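Local coordinates for acyl-[acyl-carrier-protein]--UDP-N-acetylglucosamine O-acyltransferase (Acinetobacter baumannii, PDB 4E6U) that probably catalyses the transfer of an acyl chain from acyl carrier protein to UDP-N-acetylglucosamine, an early step in making the lipid A part of lipopolysaccharide, at residues P30-G35 against S48-G53; F65-V70 against R95-L100. All coordinates share one frame; numbering follows the deposited sequence.

Contact 1. Residues P30-G35 against S48-G53; sequences PYCIIG and SHVVVG
Y31 and H49 leave their backbones in the same way, each with CG anti to its own carbonyl carbon (chi1 -50° and -64°), so the two side chains set off in a common direction, one next to the other. Their ring planes are 50° apart, and the Y31 methylene sits over one face of the imidazole, toward its rim, with Y31 CB 4.3 Å from the ring centroid in a CH-pi contact. At the edge of that imidazole, in its plane, S48 OG hydrogen-bonds to H49 ND1 at 2.8 Å. H49 NE2 makes a weak hydrogen bond to Y31 O of the second subunit, so the ring is held at both nitrogens.

Behind these side chains the backbones run parallel in register, I33 beside V51 and I34 beside V52. I33 works the ladder from both ends of its peptide: I33 N gives its hydrogen to V50 O at 2.9 Å, and I33 O takes one from V52 N at 2.8 Å. H49 N to P30 O and G35 N to V52 O close it at either end. On the face that looks into the coil, I34 CD1 meets V52 CG2 at 3.8 Å.

This is rung-to-rung packing of a left-handed parallel beta-helix, the fold of the hexapeptide acyltransferases. I34 and V52 meet L46 of strand 45-46 inside, while I40 and V38 of strand 38-40 pack on I34 and V52 respectively. On the outer side, Y31 OH bonds to T13 O of the second subunit, and the Y31 rings of the subunits meet edge-to-face. Strand 33-34 continues the sheet to strand 15-16, and strand 51-52 continues it to strand 69-70.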
# COMPACT_ATOMS: atom_id res chain seq x y z
N PRO A 30 -22.63 2.43 -12.81
CA PRO A 30 -22.22 3.47 -13.73
C PRO A 30 -20.72 3.48 -14.02
O PRO A 30 -19.90 3.18 -13.14
CB PRO A 30 -22.58 4.77 -13.00
CG PRO A 30 -23.60 4.40 -11.98
CD PRO A 30 -23.38 2.96 -11.65
N TYR A 31 -20.38 3.79 -15.27
CA TYR A 31 -19.01 4.07 -15.66
C TYR A 31 -18.09 2.86 -15.56
O TYR A 31 -16.90 3.02 -15.42
CB TYR A 31 -18.45 5.31 -14.91
CG TYR A 31 -19.38 6.50 -14.98
CD1 TYR A 31 -19.87 7.14 -13.84
CD2 TYR A 31 -19.80 6.97 -16.22
CE1 TYR A 31 -20.74 8.25 -13.96
CE2 TYR A 31 -20.67 8.04 -16.34
CZ TYR A 31 -21.14 8.66 -15.21
OH TYR A 31 -22.00 9.73 -15.41
N CYS A 32 -18.66 1.66 -15.60
CA CYS A 32 -17.86 0.44 -15.73
C CYS A 32 -17.45 0.20 -17.17
O CYS A 32 -18.16 0.57 -18.11
CB CYS A 32 -18.65 -0.79 -15.27
SG CYS A 32 -18.88 -0.88 -13.47
N ILE A 33 -16.31 -0.47 -17.32
CA ILE A 33 -15.82 -0.87 -18.62
C ILE A 33 -15.68 -2.37 -18.61
O ILE A 33 -15.00 -2.92 -17.75
CB ILE A 33 -14.43 -0.24 -18.91
CG1 ILE A 33 -14.45 1.30 -18.78
CG2 ILE A 33 -13.86 -0.74 -20.25
CD1 ILE A 33 -15.46 1.98 -19.69
N ILE A 34 -16.35 -3.02 -19.55
CA ILE A 34 -16.23 -4.46 -19.72
C ILE A 34 -15.58 -4.73 -21.06
O ILE A 34 -16.15 -4.42 -22.12
CB ILE A 34 -17.62 -5.16 -19.67
CG1 ILE A 34 -18.43 -4.76 -18.42
CG2 ILE A 34 -17.46 -6.69 -19.79
CD1 ILE A 34 -17.74 -5.08 -17.10
N GLY A 35 -14.37 -5.28 -21.04
CA GLY A 35 -13.63 -5.46 -22.26
C GLY A 35 -14.00 -6.72 -23.03
O GLY A 35 -14.93 -7.46 -22.69
N SER A 48 -20.06 0.89 -9.30
CA SER A 48 -19.60 1.84 -10.32
C SER A 48 -18.09 1.71 -10.52
O SER A 48 -17.38 1.16 -9.67
CB SER A 48 -19.93 3.28 -9.90
OG SER A 48 -19.09 3.75 -8.85
N HIS A 49 -17.60 2.22 -11.65
CA HIS A 49 -16.16 2.44 -11.82
C HIS A 49 -15.30 1.17 -11.71
O HIS A 49 -14.17 1.21 -11.21
CB HIS A 49 -15.60 3.49 -10.83
CG HIS A 49 -16.15 4.86 -11.02
ND1 HIS A 49 -17.25 5.33 -10.32
CD2 HIS A 49 -15.74 5.89 -11.79
CE1 HIS A 49 -17.50 6.57 -10.67
NE2 HIS A 49 -16.60 6.94 -11.55
N VAL A 50 -15.82 0.05 -12.20
CA VAL A 50 -15.04 -1.18 -12.31
C VAL A 50 -14.55 -1.33 -13.73
O VAL A 50 -15.33 -1.16 -14.67
CB VAL A 50 -15.86 -2.42 -11.89
CG1 VAL A 50 -15.04 -3.71 -12.09
CG2 VAL A 50 -16.33 -2.29 -10.43
N VAL A 51 -13.28 -1.68 -13.88
CA VAL A 51 -12.73 -2.02 -15.20
C VAL A 51 -12.43 -3.51 -15.23
O VAL A 51 -11.66 -4.01 -14.40
CB VAL A 51 -11.46 -1.20 -15.54
CG1 VAL A 51 -10.80 -1.74 -16.84
CG2 VAL A 51 -11.78 0.29 -15.64
N VAL A 52 -13.06 -4.24 -16.15
CA VAL A 52 -12.66 -5.60 -16.47
C VAL A 52 -11.96 -5.52 -17.82
O VAL A 52 -12.59 -5.31 -18.86
CB VAL A 52 -13.83 -6.58 -16.49
CG1 VAL A 52 -13.30 -7.99 -16.64
CG2 VAL A 52 -14.70 -6.46 -15.25
N GLY A 53 -10.63 -5.65 -17.81
CA GLY A 53 -9.83 -5.33 -19.00
C GLY A 53 -10.18 -6.17 -20.22
O GLY A 53 -10.38 -5.65 -21.32

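Contact 2. Residues F65-V70 against R95-L100; sequences FQFASV and REHCSL
F65-V70 and R95-L100 each bend through a type II turn (F65 to A68, R95 to C98) and then run as parallel strands, S69 beside S99 and V70 beside L100, joined by S69 N to C98 O at 2.9 Å and L100 N to S69 O at 2.9 Å. The R95 chain, bent at chi2 and chi3 (-54° and -56°), folds its guanidinium flat over one face of the F65 ring, planes 9° apart and R95 CZ 3.8 Å from the ring centroid. E96 OE1 lies in the guanidinium plane and takes both R95 NE and R95 NH2, side-on, from one face of the carboxylate, the latter at 2.9 Å in a salt bridge. The F67 and H97 planes are almost parallel but displaced, and F67 CB comes 3.5 Å from H97 CD2.

E96 OE2 accepts from S69 OG and H101 NE2 of the second subunit; R95 NH2 and H97 NE2 hydrogen-bond to V73 O and F67 O of that subunit. The packing buries E96 N without a partner. Stacking and pairing probably favour the charged forms of R95 and E96, and tie the turns to the trimer interface.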
# COMPACT_ATOMS: atom_id res chain seq x y z
N PHE A 65 -16.11 -4.05 -6.21
CA PHE A 65 -16.32 -2.65 -5.83
C PHE A 65 -15.54 -1.67 -6.71
O PHE A 65 -14.66 -2.04 -7.51
CB PHE A 65 -15.92 -2.46 -4.36
CG PHE A 65 -16.91 -3.04 -3.38
CD1 PHE A 65 -17.01 -4.42 -3.20
CD2 PHE A 65 -17.72 -2.20 -2.63
CE1 PHE A 65 -17.92 -4.97 -2.27
CE2 PHE A 65 -18.64 -2.74 -1.71
CZ PHE A 65 -18.73 -4.13 -1.53
N GLN A 66 -15.92 -0.41 -6.57
CA GLN A 66 -15.37 0.65 -7.39
C GLN A 66 -13.85 0.70 -7.35
O GLN A 66 -13.20 0.48 -6.30
CB GLN A 66 -15.93 2.02 -6.93
CG GLN A 66 -15.81 2.32 -5.42
CD GLN A 66 -16.99 1.84 -4.57
OE1 GLN A 66 -17.07 2.19 -3.37
NE2 GLN A 66 -17.87 1.09 -5.14
N PHE A 67 -13.31 1.04 -8.52
CA PHE A 67 -11.87 1.27 -8.73
C PHE A 67 -11.05 -0.01 -8.68
O PHE A 67 -9.82 0.04 -8.59
CB PHE A 67 -11.31 2.31 -7.74
CG PHE A 67 -12.19 3.53 -7.57
CD1 PHE A 67 -12.56 4.31 -8.67
CD2 PHE A 67 -12.63 3.90 -6.31
CE1 PHE A 67 -13.36 5.44 -8.49
CE2 PHE A 67 -13.43 5.04 -6.13
CZ PHE A 67 -13.79 5.79 -7.21
N ALA A 68 -11.72 -1.15 -8.77
CA ALA A 68 -11.00 -2.39 -9.00
C ALA A 68 -10.64 -2.53 -10.47
O ALA A 68 -11.44 -2.24 -11.37
CB ALA A 68 -11.83 -3.55 -8.54
N SER A 69 -9.41 -3.00 -10.71
CA SER A 69 -8.91 -3.29 -12.04
C SER A 69 -8.80 -4.81 -12.16
O SER A 69 -7.94 -5.43 -11.53
CB SER A 69 -7.54 -2.64 -12.22
OG SER A 69 -6.99 -2.97 -13.48
N VAL A 70 -9.71 -5.37 -12.92
CA VAL A 70 -9.90 -6.83 -12.93
C VAL A 70 -9.56 -7.37 -14.30
O VAL A 70 -10.16 -6.95 -15.30
CB VAL A 70 -11.36 -7.18 -12.56
CG1 VAL A 70 -11.60 -8.70 -12.59
CG2 VAL A 70 -11.66 -6.68 -11.17
N ARG A 95 -12.73 -5.92 -3.17
CA ARG A 95 -12.96 -4.58 -2.68
C ARG A 95 -12.26 -3.50 -3.52
O ARG A 95 -11.56 -3.77 -4.51
CB ARG A 95 -12.54 -4.51 -1.22
CG ARG A 95 -13.38 -5.42 -0.29
CD ARG A 95 -14.90 -5.15 -0.44
NE ARG A 95 -15.16 -3.74 -0.17
CZ ARG A 95 -15.89 -3.25 0.82
NH1 ARG A 95 -16.56 -4.05 1.66
NH2 ARG A 95 -15.98 -1.93 0.96
N GLU A 96 -12.48 -2.25 -3.12
CA GLU A 96 -11.94 -1.12 -3.87
C GLU A 96 -10.46 -1.22 -4.12
O GLU A 96 -9.71 -1.68 -3.26
CB GLU A 96 -12.22 0.20 -3.16
CG GLU A 96 -13.70 0.45 -2.81
CD GLU A 96 -14.04 0.05 -1.40
OE1 GLU A 96 -14.03 -1.17 -1.09
OE2 GLU A 96 -14.30 0.95 -0.58
N HIS A 97 -10.02 -0.78 -5.30
CA HIS A 97 -8.60 -0.60 -5.59
C HIS A 97 -7.81 -1.89 -5.75
O HIS A 97 -6.59 -1.85 -5.86
CB HIS A 97 -7.90 0.33 -4.57
CG HIS A 97 -8.59 1.64 -4.39
ND1 HIS A 97 -9.12 2.05 -3.19
CD2 HIS A 97 -8.88 2.62 -5.28
CE1 HIS A 97 -9.68 3.24 -3.34
NE2 HIS A 97 -9.56 3.60 -4.60
N CYS A 98 -8.49 -3.04 -5.79
CA CYS A 98 -7.77 -4.27 -6.12
C CYS A 98 -7.28 -4.27 -7.54
O CYS A 98 -7.80 -3.54 -8.41
CB CYS A 98 -8.65 -5.50 -5.90
SG CYS A 98 -8.99 -5.85 -4.16
N SER A 99 -6.25 -5.07 -7.80
CA SER A 99 -5.76 -5.25 -9.17
C SER A 99 -5.48 -6.73 -9.35
O SER A 99 -4.74 -7.33 -8.56
CB SER A 99 -4.53 -4.38 -9.46
OG SER A 99 -3.54 -4.53 -8.46
N LEU A 100 -6.12 -7.31 -10.35
CA LEU A 100 -6.00 -8.74 -10.65
C LEU A 100 -5.54 -8.84 -12.09
O LEU A 100 -6.22 -8.37 -13.00
CB LEU A 100 -7.32 -9.49 -10.45
CG LEU A 100 -7.70 -9.74 -9.00
CD1 LEU A 100 -8.48 -8.54 -8.45
CD2 LEU A 100 -8.52 -11.03 -8.88

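Contacts 1 and 2 follow one another along the chain, contact 1 being complete before contact 2 begins, and their centres lie about 10 Å apart. Both belong to one parallel sheet, in which strands 33-34, 51-52, 69-70 and 99-101 are successive neighbours. The middle pair joins them directly: V70 N lies 2.8 Å from V51 O and F67 N lies 2.8 Å from H49 O, both probable hydrogen bonds. Together they make four consecutive rungs on one wall of the beta-helix. Twelve residues separate the segments of contact 1 but 24 those of contact 2, a longer excursion that leaves the rungs stacked. Both contacts touch the second subunit, so this wall also serves in trimer assembly.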